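Local structure of phosphoethanolamine N-methyltransferase 1 (Haemonchus contortus, 4KRG) at residues A370-M375 with S394-E399; S296-F301 with C323-V328. The protein probably transfers a methyl group from S-adenosylmethionine to phosphoethanolamine, a step in nematode phosphocholine biosynthesis. All coordinates share one frame; numbering follows the deposited sequence.

Contact 1 of 2, residues A370-M375 with S394-E399. With BOG (octyl beta-D-glucopyranoside), chain E.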
ATOM      1  N   ALA A 370       8.403  -5.826 -15.737  1.00 16.74           N
ATOM      2  CA  ALA A 370       8.593  -4.395 -15.919  1.00 15.19           C
ATOM      3  C   ALA A 370      10.000  -4.098 -16.403  1.00 15.37           C
ATOM      4  O   ALA A 370      10.962  -4.747 -16.001  1.00 17.09           O
ATOM      5  CB  ALA A 370       8.333  -3.658 -14.625  1.00 17.01           C
ATOM      6  N   SER A 371      10.110  -3.103 -17.276  1.00 17.18           N
ATOM      7  CA  SER A 371      11.401  -2.556 -17.654  1.00 17.33           C
ATOM      8  C   SER A 371      11.294  -1.032 -17.621  1.00 18.35           C
ATOM      9  O   SER A 371      10.859  -0.406 -18.584  1.00 17.53           O
ATOM     10  CB  SER A 371      11.818  -3.058 -19.033  1.00 17.07           C
ATOM     11  OG  SER A 371      12.097  -4.451 -18.998  1.00 17.80           O
ATOM     12  N   PHE A 372      11.669  -0.438 -16.493  1.00 16.34           N
ATOM     13  CA  PHE A 372      11.591   1.009 -16.344  1.00 15.08           C
ATOM     14  C   PHE A 372      12.631   1.683 -17.222  1.00 15.82           C
ATOM     15  O   PHE A 372      13.576   1.037 -17.665  1.00 17.53           O
ATOM     16  CB  PHE A 372      11.802   1.408 -14.890  1.00 15.52           C
ATOM     17  CG  PHE A 372      10.684   0.997 -13.984  1.00 15.19           C
ATOM     18  CD1 PHE A 372       9.664   1.885 -13.678  1.00 17.19           C
ATOM     19  CD2 PHE A 372      10.647  -0.275 -13.435  1.00 14.03           C
ATOM     20  CE1 PHE A 372       8.629   1.513 -12.839  1.00 15.68           C
ATOM     21  CE2 PHE A 372       9.612  -0.652 -12.596  1.00 13.85           C
ATOM     22  CZ  PHE A 372       8.603   0.246 -12.299  1.00 15.12           C
ATOM     23  N   ASP A 373      12.466   2.982 -17.460  1.00 16.18           N
ATOM     24  CA  ASP A 373      13.336   3.703 -18.394  1.00 17.17           C
ATOM     25  C   ASP A 373      14.579   4.331 -17.761  1.00 19.66           C
ATOM     26  O   ASP A 373      15.549   4.627 -18.454  1.00 19.31           O
ATOM     27  CB  ASP A 373      12.537   4.765 -19.157  1.00 23.04           C
ATOM     28  CG  ASP A 373      11.523   4.153 -20.115  1.00 24.19           C
ATOM     29  OD1 ASP A 373      11.947   3.606 -21.161  1.00 25.35           O
ATOM     30  OD2 ASP A 373      10.308   4.217 -19.826  1.00 22.41           O
ATOM     31  N   CYS A 374      14.536   4.528 -16.446  1.00 19.41           N
ATOM     32  CA  CYS A 374      15.630   5.136 -15.700  1.00 17.45           C
ATOM     33  C   CYS A 374      15.375   4.978 -14.203  1.00 19.45           C
ATOM     34  O   CYS A 374      14.266   4.630 -13.790  1.00 19.92           O
ATOM     35  CB  CYS A 374      15.739   6.621 -16.040  1.00 18.01           C
ATOM     36  SG  CYS A 374      14.290   7.562 -15.535  1.00 22.74           S
HETATM   37  N   MSE A 375      16.402   5.232 -13.396  1.00 18.60           N
HETATM   38  CA  MSE A 375      16.255   5.252 -11.944  1.00 15.29           C
HETATM   39  C   MSE A 375      16.743   6.569 -11.361  1.00 16.71           C
HETATM   40  O   MSE A 375      17.796   7.060 -11.743  1.00 16.13           O
HETATM   41  CB  MSE A 375      17.031   4.106 -11.301  1.00 15.11           C
HETATM   42  CG  MSE A 375      17.267   4.310  -9.811  1.00 26.53           C
HETATM   43 SE   MSE A 375      17.787   2.682  -8.868  1.00 40.35          SE
HETATM   44  CE  MSE A 375      19.651   2.589  -9.497  1.00 74.94           C
ATOM     45  N   SER A 394      17.314  -6.122 -13.553  1.00 20.56           N
ATOM     46  CA  SER A 394      16.269  -7.042 -13.986  1.00 20.81           C
ATOM     47  C   SER A 394      14.924  -6.341 -14.180  1.00 19.87           C
ATOM     48  O   SER A 394      14.003  -6.920 -14.759  1.00 19.86           O
ATOM     49  CB  SER A 394      16.127  -8.216 -13.011  1.00 21.73           C
ATOM     50  OG  SER A 394      15.701  -7.766 -11.740  1.00 21.18           O
ATOM     51  N   ILE A 395      14.812  -5.101 -13.700  1.00 17.37           N
ATOM     52  CA  ILE A 395      13.622  -4.287 -13.962  1.00 16.62           C
ATOM     53  C   ILE A 395      13.935  -3.007 -14.738  1.00 18.57           C
ATOM     54  O   ILE A 395      13.087  -2.121 -14.831  1.00 21.35           O
ATOM     55  CB  ILE A 395      12.834  -3.929 -12.677  1.00 19.33           C
ATOM     56  CG1 ILE A 395      13.649  -3.011 -11.769  1.00 18.22           C
ATOM     57  CG2 ILE A 395      12.406  -5.175 -11.928  1.00 17.49           C
ATOM     58  CD1 ILE A 395      12.857  -2.497 -10.574  1.00 17.22           C
HETATM   59  N   MSE A 396      15.144  -2.916 -15.296  1.00 18.63           N
HETATM   60  CA  MSE A 396      15.551  -1.763 -16.121  1.00 18.80           C
HETATM   61  C   MSE A 396      15.678  -2.128 -17.591  1.00 19.93           C
HETATM   62  O   MSE A 396      16.125  -3.230 -17.923  1.00 20.88           O
HETATM   63  CB  MSE A 396      16.913  -1.221 -15.676  1.00 17.02           C
HETATM   64  CG  MSE A 396      16.933  -0.511 -14.365  1.00 16.17           C
HETATM   65 SE   MSE A 396      15.886   1.143 -14.361  1.00 31.63          SE
HETATM   66  CE  MSE A 396      14.695   0.620 -12.928  1.00 18.92           C
ATOM     67  N   LYS A 397      15.325  -1.202 -18.480  1.00 19.74           N
ATOM     68  CA  LYS A 397      15.583  -1.412 -19.899  1.00 21.36           C
ATOM     69  C   LYS A 397      17.092  -1.454 -20.128  1.00 22.21           C
ATOM     70  O   LYS A 397      17.857  -0.998 -19.279  1.00 20.81           O
ATOM     71  CB  LYS A 397      14.928  -0.321 -20.746  1.00 23.34           C
ATOM     72  CG  LYS A 397      13.415  -0.368 -20.708  1.00 29.83           C
ATOM     73  CD  LYS A 397      12.782   0.189 -21.972  1.00 32.89           C
ATOM     74  CE  LYS A 397      11.301   0.460 -21.751  1.00 32.57           C
ATOM     75  NZ  LYS A 397      10.743   1.339 -22.814  1.00 34.37           N
ATOM     76  N   PRO A 398      17.533  -2.034 -21.256  1.00 23.52           N
ATOM     77  CA  PRO A 398      18.965  -1.967 -21.555  1.00 26.18           C
ATOM     78  C   PRO A 398      19.424  -0.518 -21.602  1.00 25.85           C
ATOM     79  O   PRO A 398      18.715   0.312 -22.172  1.00 27.21           O
ATOM     80  CB  PRO A 398      19.059  -2.583 -22.956  1.00 27.50           C
ATOM     81  CG  PRO A 398      17.901  -3.526 -23.023  1.00 26.52           C
ATOM     82  CD  PRO A 398      16.801  -2.868 -22.226  1.00 23.51           C
ATOM     83  N   GLU A 399      20.569  -0.228 -20.989  1.00 25.25           N
ATOM     84  CA  GLU A 399      21.183   1.104 -21.007  1.00 26.36           C
ATOM     85  C   GLU A 399      20.403   2.177 -20.252  1.00 24.71           C
ATOM     86  O   GLU A 399      20.637   3.363 -20.456  1.00 25.47           O
ATOM     87  CB  GLU A 399      21.448   1.580 -22.440  1.00 30.31           C
ATOM     88  CG  GLU A 399      22.164   0.567 -23.319  1.00 38.02           C
ATOM     89  CD  GLU A 399      22.647   1.166 -24.626  1.00 46.12           C
ATOM     90  OE1 GLU A 399      21.799   1.567 -25.452  1.00 47.83           O
ATOM     91  OE2 GLU A 399      23.877   1.247 -24.821  1.00 50.72           O
TER
HETATM   92  C1  BOG E 503       7.216  -0.284 -18.428  1.00 18.49           C
HETATM   93  O1  BOG E 503       6.458  -0.506 -17.296  1.00 18.22           O
HETATM   94  C2  BOG E 503       6.999  -1.380 -19.452  1.00 18.14           C
HETATM   95  O2  BOG E 503       7.474  -2.604 -18.914  1.00 19.41           O
HETATM   96  C3  BOG E 503       7.734  -1.069 -20.711  1.00 21.18           C
HETATM   97  O3  BOG E 503       7.461  -2.096 -21.704  1.00 24.13           O
HETATM   98  C4  BOG E 503       7.362   0.274 -21.251  1.00 21.53           C
HETATM   99  O4  BOG E 503       8.140   0.583 -22.424  1.00 22.18           O
HETATM  100  C5  BOG E 503       7.586   1.356 -20.204  1.00 19.98           C
HETATM  101  O5  BOG E 503       6.841   1.043 -18.975  1.00 18.40           O
HETATM  102  C6  BOG E 503       7.136   2.659 -20.696  1.00 19.16           C
HETATM  103  O6  BOG E 503       8.119   3.594 -20.379  1.00 24.76           O
HETATM  104  C1' BOG E 503       7.095  -0.040 -16.107  1.00 16.56           C
HETATM  105  C2' BOG E 503       6.171  -0.389 -14.911  1.00 17.13           C
HETATM  106  C3' BOG E 503       4.777   0.191 -15.081  1.00 16.51           C
HETATM  107  C4' BOG E 503       4.288   1.125 -14.163  1.00 16.44           C
HETATM  108  C5' BOG E 503       3.300   2.217 -14.664  1.00 30.34           C
HETATM  109  C6' BOG E 503       2.713   3.073 -13.534  1.00 29.96           C
HETATM  110  C7' BOG E 503       3.524   4.359 -13.242  1.00 31.31           C
HETATM  111  C8' BOG E 503       2.790   5.581 -13.677  1.00 30.69           C
HETATM  112  O   HOH W   1      11.134  -7.427 -15.418  1.00 25.47           O

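Contact 2 of 2, residues S296-F301 with C323-V328. With BOG (octyl beta-D-glucopyranoside), chain E.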
ATOM      1  N   SER A 296       8.449   8.792 -20.651  1.00 19.34           N
ATOM      2  CA  SER A 296       9.049   7.578 -20.111  1.00 19.25           C
ATOM      3  C   SER A 296       8.481   7.294 -18.719  1.00 20.88           C
ATOM      4  O   SER A 296       7.760   8.122 -18.164  1.00 22.58           O
ATOM      5  CB  SER A 296      10.565   7.715 -20.052  1.00 21.27           C
ATOM      6  OG  SER A 296      10.931   8.798 -19.234  1.00 24.89           O
ATOM      7  N   THR A 297       8.776   6.118 -18.168  1.00 17.46           N
ATOM      8  CA  THR A 297       8.428   5.823 -16.781  1.00 14.93           C
ATOM      9  C   THR A 297       9.702   5.702 -15.946  1.00 13.45           C
ATOM     10  O   THR A 297      10.545   4.851 -16.203  1.00 15.40           O
ATOM     11  CB  THR A 297       7.576   4.543 -16.650  1.00 16.53           C
ATOM     12  OG1 THR A 297       6.370   4.688 -17.413  1.00 18.40           O
ATOM     13  CG2 THR A 297       7.207   4.304 -15.196  1.00 17.32           C
ATOM     14  N   ALA A 298       9.840   6.578 -14.962  1.00 14.22           N
ATOM     15  CA  ALA A 298      11.003   6.582 -14.082  1.00 16.35           C
ATOM     16  C   ALA A 298      10.745   5.725 -12.845  1.00 15.15           C
ATOM     17  O   ALA A 298       9.644   5.720 -12.302  1.00 16.69           O
ATOM     18  CB  ALA A 298      11.329   8.008 -13.662  1.00 16.10           C
ATOM     19  N   TYR A 299      11.762   5.006 -12.395  1.00 15.00           N
ATOM     20  CA  TYR A 299      11.675   4.277 -11.141  1.00 13.32           C
ATOM     21  C   TYR A 299      12.357   5.127 -10.082  1.00 14.08           C
ATOM     22  O   TYR A 299      13.526   5.469 -10.220  1.00 15.57           O
ATOM     23  CB  TYR A 299      12.360   2.918 -11.282  1.00 16.49           C
ATOM     24  CG  TYR A 299      12.327   2.033 -10.048  1.00 18.63           C
ATOM     25  CD1 TYR A 299      11.188   1.305  -9.713  1.00 17.57           C
ATOM     26  CD2 TYR A 299      13.451   1.892  -9.247  1.00 17.13           C
ATOM     27  CE1 TYR A 299      11.166   0.485  -8.595  1.00 14.42           C
ATOM     28  CE2 TYR A 299      13.438   1.078  -8.138  1.00 16.97           C
ATOM     29  CZ  TYR A 299      12.295   0.375  -7.816  1.00 14.53           C
ATOM     30  OH  TYR A 299      12.302  -0.436  -6.712  1.00 13.97           O
ATOM     31  N   VAL A 300      11.620   5.494  -9.044  1.00 12.11           N
ATOM     32  CA  VAL A 300      12.166   6.338  -7.985  1.00 17.36           C
ATOM     33  C   VAL A 300      12.168   5.600  -6.648  1.00 16.48           C
ATOM     34  O   VAL A 300      11.179   4.976  -6.274  1.00 18.60           O
ATOM     35  CB  VAL A 300      11.396   7.678  -7.882  1.00 13.87           C
ATOM     36  CG1 VAL A 300      11.773   8.438  -6.606  1.00 12.26           C
ATOM     37  CG2 VAL A 300      11.658   8.534  -9.107  1.00 14.74           C
ATOM     38  N   PHE A 301      13.289   5.660  -5.936  1.00 13.81           N
ATOM     39  CA  PHE A 301      13.438   4.924  -4.685  1.00 12.93           C
ATOM     40  C   PHE A 301      13.900   5.887  -3.589  1.00 15.36           C
ATOM     41  O   PHE A 301      14.967   6.478  -3.695  1.00 16.29           O
ATOM     42  CB  PHE A 301      14.443   3.777  -4.881  1.00 13.23           C
ATOM     43  CG  PHE A 301      14.749   2.986  -3.626  1.00 15.21           C
ATOM     44  CD1 PHE A 301      13.867   2.029  -3.157  1.00 16.48           C
ATOM     45  CD2 PHE A 301      15.942   3.174  -2.945  1.00 16.85           C
ATOM     46  CE1 PHE A 301      14.156   1.303  -2.018  1.00 18.26           C
ATOM     47  CE2 PHE A 301      16.236   2.451  -1.816  1.00 15.57           C
ATOM     48  CZ  PHE A 301      15.343   1.518  -1.348  1.00 17.43           C
ATOM     49  N   CYS A 323       6.950  12.853 -17.756  1.00 23.50           N
ATOM     50  CA  CYS A 323       7.154  11.422 -17.619  1.00 21.29           C
ATOM     51  C   CYS A 323       6.253  10.859 -16.535  1.00 19.72           C
ATOM     52  O   CYS A 323       5.717  11.606 -15.723  1.00 17.46           O
ATOM     53  CB  CYS A 323       8.612  11.129 -17.265  1.00 22.30           C
ATOM     54  SG  CYS A 323       9.112  11.676 -15.610  1.00 22.50           S
ATOM     55  N   ASN A 324       6.092   9.540 -16.526  1.00 16.70           N
ATOM     56  CA  ASN A 324       5.369   8.874 -15.457  1.00 14.71           C
ATOM     57  C   ASN A 324       6.365   8.413 -14.401  1.00 15.94           C
ATOM     58  O   ASN A 324       7.524   8.154 -14.714  1.00 16.91           O
ATOM     59  CB  ASN A 324       4.587   7.683 -16.008  1.00 17.09           C
ATOM     60  CG  ASN A 324       3.743   8.044 -17.218  1.00 19.82           C
ATOM     61  OD1 ASN A 324       3.080   9.080 -17.243  1.00 18.51           O
ATOM     62  ND2 ASN A 324       3.773   7.188 -18.237  1.00 22.75           N
ATOM     63  N   VAL A 325       5.932   8.317 -13.151  1.00 14.39           N
ATOM     64  CA  VAL A 325       6.859   7.987 -12.076  1.00 16.62           C
ATOM     65  C   VAL A 325       6.259   6.956 -11.126  1.00 16.74           C
ATOM     66  O   VAL A 325       5.095   7.069 -10.738  1.00 15.73           O
ATOM     67  CB  VAL A 325       7.270   9.248 -11.260  1.00 15.71           C
ATOM     68  CG1 VAL A 325       8.159   8.864 -10.082  1.00 19.43           C
ATOM     69  CG2 VAL A 325       7.968  10.274 -12.133  1.00 13.57           C
ATOM     70  N   TRP A 326       7.053   5.940 -10.789  1.00 14.05           N
ATOM     71  CA  TRP A 326       6.756   5.051  -9.676  1.00 14.10           C
ATOM     72  C   TRP A 326       7.794   5.283  -8.581  1.00 14.50           C
ATOM     73  O   TRP A 326       8.984   5.059  -8.786  1.00 15.51           O
ATOM     74  CB  TRP A 326       6.781   3.587 -10.109  1.00 13.75           C
ATOM     75  CG  TRP A 326       6.491   2.658  -8.973  1.00 13.90           C
ATOM     76  CD1 TRP A 326       7.390   2.122  -8.101  1.00 13.72           C
ATOM     77  CD2 TRP A 326       5.202   2.170  -8.586  1.00 13.11           C
ATOM     78  NE1 TRP A 326       6.739   1.320  -7.189  1.00 14.71           N
ATOM     79  CE2 TRP A 326       5.400   1.331  -7.463  1.00 15.05           C
ATOM     80  CE3 TRP A 326       3.909   2.347  -9.075  1.00 14.25           C
ATOM     81  CZ2 TRP A 326       4.341   0.674  -6.830  1.00 17.26           C
ATOM     82  CZ3 TRP A 326       2.862   1.694  -8.448  1.00 16.90           C
ATOM     83  CH2 TRP A 326       3.084   0.868  -7.334  1.00 16.93           C
ATOM     84  N   ASN A 327       7.335   5.730  -7.418  1.00 12.39           N
ATOM     85  CA  ASN A 327       8.217   6.095  -6.324  1.00 11.23           C
ATOM     86  C   ASN A 327       7.983   5.137  -5.168  1.00 13.26           C
ATOM     87  O   ASN A 327       6.884   5.073  -4.611  1.00 14.81           O
ATOM     88  CB  ASN A 327       7.926   7.540  -5.906  1.00 13.73           C
ATOM     89  CG  ASN A 327       8.848   8.061  -4.798  1.00 16.90           C
ATOM     90  OD1 ASN A 327       9.511   7.306  -4.080  1.00 16.97           O
ATOM     91  ND2 ASN A 327       8.863   9.371  -4.646  1.00 12.96           N
ATOM     92  N   VAL A 328       9.027   4.393  -4.820  1.00 13.34           N
ATOM     93  CA  VAL A 328       8.987   3.423  -3.728  1.00 14.48           C
ATOM     94  C   VAL A 328       9.329   4.114  -2.417  1.00 15.51           C
ATOM     95  O   VAL A 328      10.323   4.834  -2.340  1.00 15.39           O
ATOM     96  CB  VAL A 328      10.028   2.308  -3.954  1.00 11.57           C
ATOM     97  CG1 VAL A 328       9.932   1.253  -2.868  1.00 11.68           C
ATOM     98  CG2 VAL A 328       9.840   1.677  -5.323  1.00 13.18           C
TER
HETATM   99  C1  BOG E 503       7.216  -0.284 -18.428  1.00 18.49           C
HETATM  100  O1  BOG E 503       6.458  -0.506 -17.296  1.00 18.22           O
HETATM  101  C2  BOG E 503       6.999  -1.380 -19.452  1.00 18.14           C
HETATM  102  O2  BOG E 503       7.474  -2.604 -18.914  1.00 19.41           O
HETATM  103  C3  BOG E 503       7.734  -1.069 -20.711  1.00 21.18           C
HETATM  104  O3  BOG E 503       7.461  -2.096 -21.704  1.00 24.13           O
HETATM  105  C4  BOG E 503       7.362   0.274 -21.251  1.00 21.53           C
HETATM  106  O4  BOG E 503       8.140   0.583 -22.424  1.00 22.18           O
HETATM  107  C5  BOG E 503       7.586   1.356 -20.204  1.00 19.98           C
HETATM  108  O5  BOG E 503       6.841   1.043 -18.975  1.00 18.40           O
HETATM  109  C6  BOG E 503       7.136   2.659 -20.696  1.00 19.16           C
HETATM  110  O6  BOG E 503       8.119   3.594 -20.379  1.00 24.76           O
HETATM  111  C1' BOG E 503       7.095  -0.040 -16.107  1.00 16.56           C
HETATM  112  C2' BOG E 503       6.171  -0.389 -14.911  1.00 17.13           C
HETATM  113  C3' BOG E 503       4.777   0.191 -15.081  1.00 16.51           C
HETATM  114  C4' BOG E 503       4.288   1.125 -14.163  1.00 16.44           C
HETATM  115  C5' BOG E 503       3.300   2.217 -14.664  1.00 30.34           C
HETATM  116  C6' BOG E 503       2.713   3.073 -13.534  1.00 29.96           C
HETATM  117  C7' BOG E 503       3.524   4.359 -13.242  1.00 31.31           C
HETATM  118  C8' BOG E 503       2.790   5.581 -13.677  1.00 30.69           C
HETATM  119  O   HOH W   2       3.662   4.564 -16.923  1.00 20.64           O

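Contact 1 of 2, residues A370-M375 with S394-E399
Phe372 and Met396 form a parallel beta bridge on the chain leading into strand 372-378, where a sheet consistent with the Rossmann-like methyltransferase fold takes up the short strand 396-397. Phe372 supplies both bonds: its N donates to Ile395 O at 2.8 Å, and its O accepts from Lys397 N at 3.0 Å, so Met396 is straddled in the manner of a parallel pair.

On the face that carries Phe372 and Met396, the selenomethionine chain of Met396 bends at chi2 and chi3 (-65° and 121°), which brings its CE to 3.6 Å from Phe372 CB and places SE against the backbone of Cys374. The Phe372 ring is hemmed in by several neighbours. Ile395 O lies in its plane at the edge, 3.4 Å from CD2, while C1' of an octyl glucoside sits 3.9 Å above the ring centre on one face. Trp365 adds an edge-to-face partner.

Polar groups border these apolar side chains. Lys397 runs extended beyond CG, passes alongside Ser371, and brings NZ to Asp373 OD1 at 3.1 Å, a salt bridge made on the syn side of the carboxylate and 21° out of its plane. The same NZ donates to O4 of the glucoside at 2.7 Å. The other carboxylate oxygen, OD2, takes the backbone N of Thr297, so Asp373 also ties this corner to the next strand. Ser371 N reaches the sugar O2 at 3.1 Å, whereas Ser371 O is buried without a partner in the model. A water donates to both Ala370 O and Ser394 O, bridging the two segments beside the CA-H...O contact of Ile395 with Ala370 O. Such a brief parallel bridge, leading after the turn at Pro398 and Glu399 into the parallel pairing of 400-408 with 372-378, is characteristic of an alpha/beta sheet.

Contact 2 of 2, residues S296-F301 with C323-V328
Val300 touches the partner strand with backbone and side chain alike, in a regular parallel ladder of five hydrogen bonds between 296-301 and 323-328. Val300 N donates to Trp326 O at 2.7 Å and Val300 O accepts from Val328 N at the same 2.7 Å; Ala298 plays the same double role two residues earlier, between Asn324 O and Trp326 N.

On the face that carries Ala298, Val300 and Val325, the CG2 branch of Val300 crosses to Val325 CG1 at 3.6 Å, a diagonal contact, while its CG1 branch lies against the side chain of its bridge partner Asn327. The other face carries Tyr299, Phe301 and Trp326 with Thr297, Asn324 and Val328. With CG of Tyr299 trans to its own N (chi1 -179°), the ring leans along the strand, so that CE1 comes 4.1 Å from Trp326 CD1 and also 3.7 Å from Val328 CG2. Thr297 OG1 and Asn324 ND2 share a water, the amide's bond to it being weak, and Asn324 CB meets the octyl tail at C8', 3.6 Å away.

Further out, Tyr299 OH is held by Ser361 OG and Trp326 stacks edge-to-face with Trp365, both from helix 358-367, which covers the face with Tyr299 and Trp326. Helix 314-321, the crossover of this beta-alpha-beta unit, packs its Leu317 on Val300 and Val325, and strand 372-378 pairs along the other edge of 297-302.

Contacts 1 and 2, with centres 11 Å apart, meet at strand 297-302, which pairs with 324-329 on one edge and with 372-378 on the other. Cys374 O lies 2.9 Å from Tyr299 N, probably a hydrogen bond, and Cys374 SG packs on Ala298 CB at 3.5 Å. The rings of Phe372 and Tyr299 also meet, their planes at about 60°. One octyl glucoside touches both contacts, its sugar bonding to 370-375 and 394-399 while its tail ends beside Asn324. Neither contact contributes residues to the phosphoethanolamine pocket or the S-adenosylhomocysteine pocket, which are built from the N-terminal part of this di-domain chain.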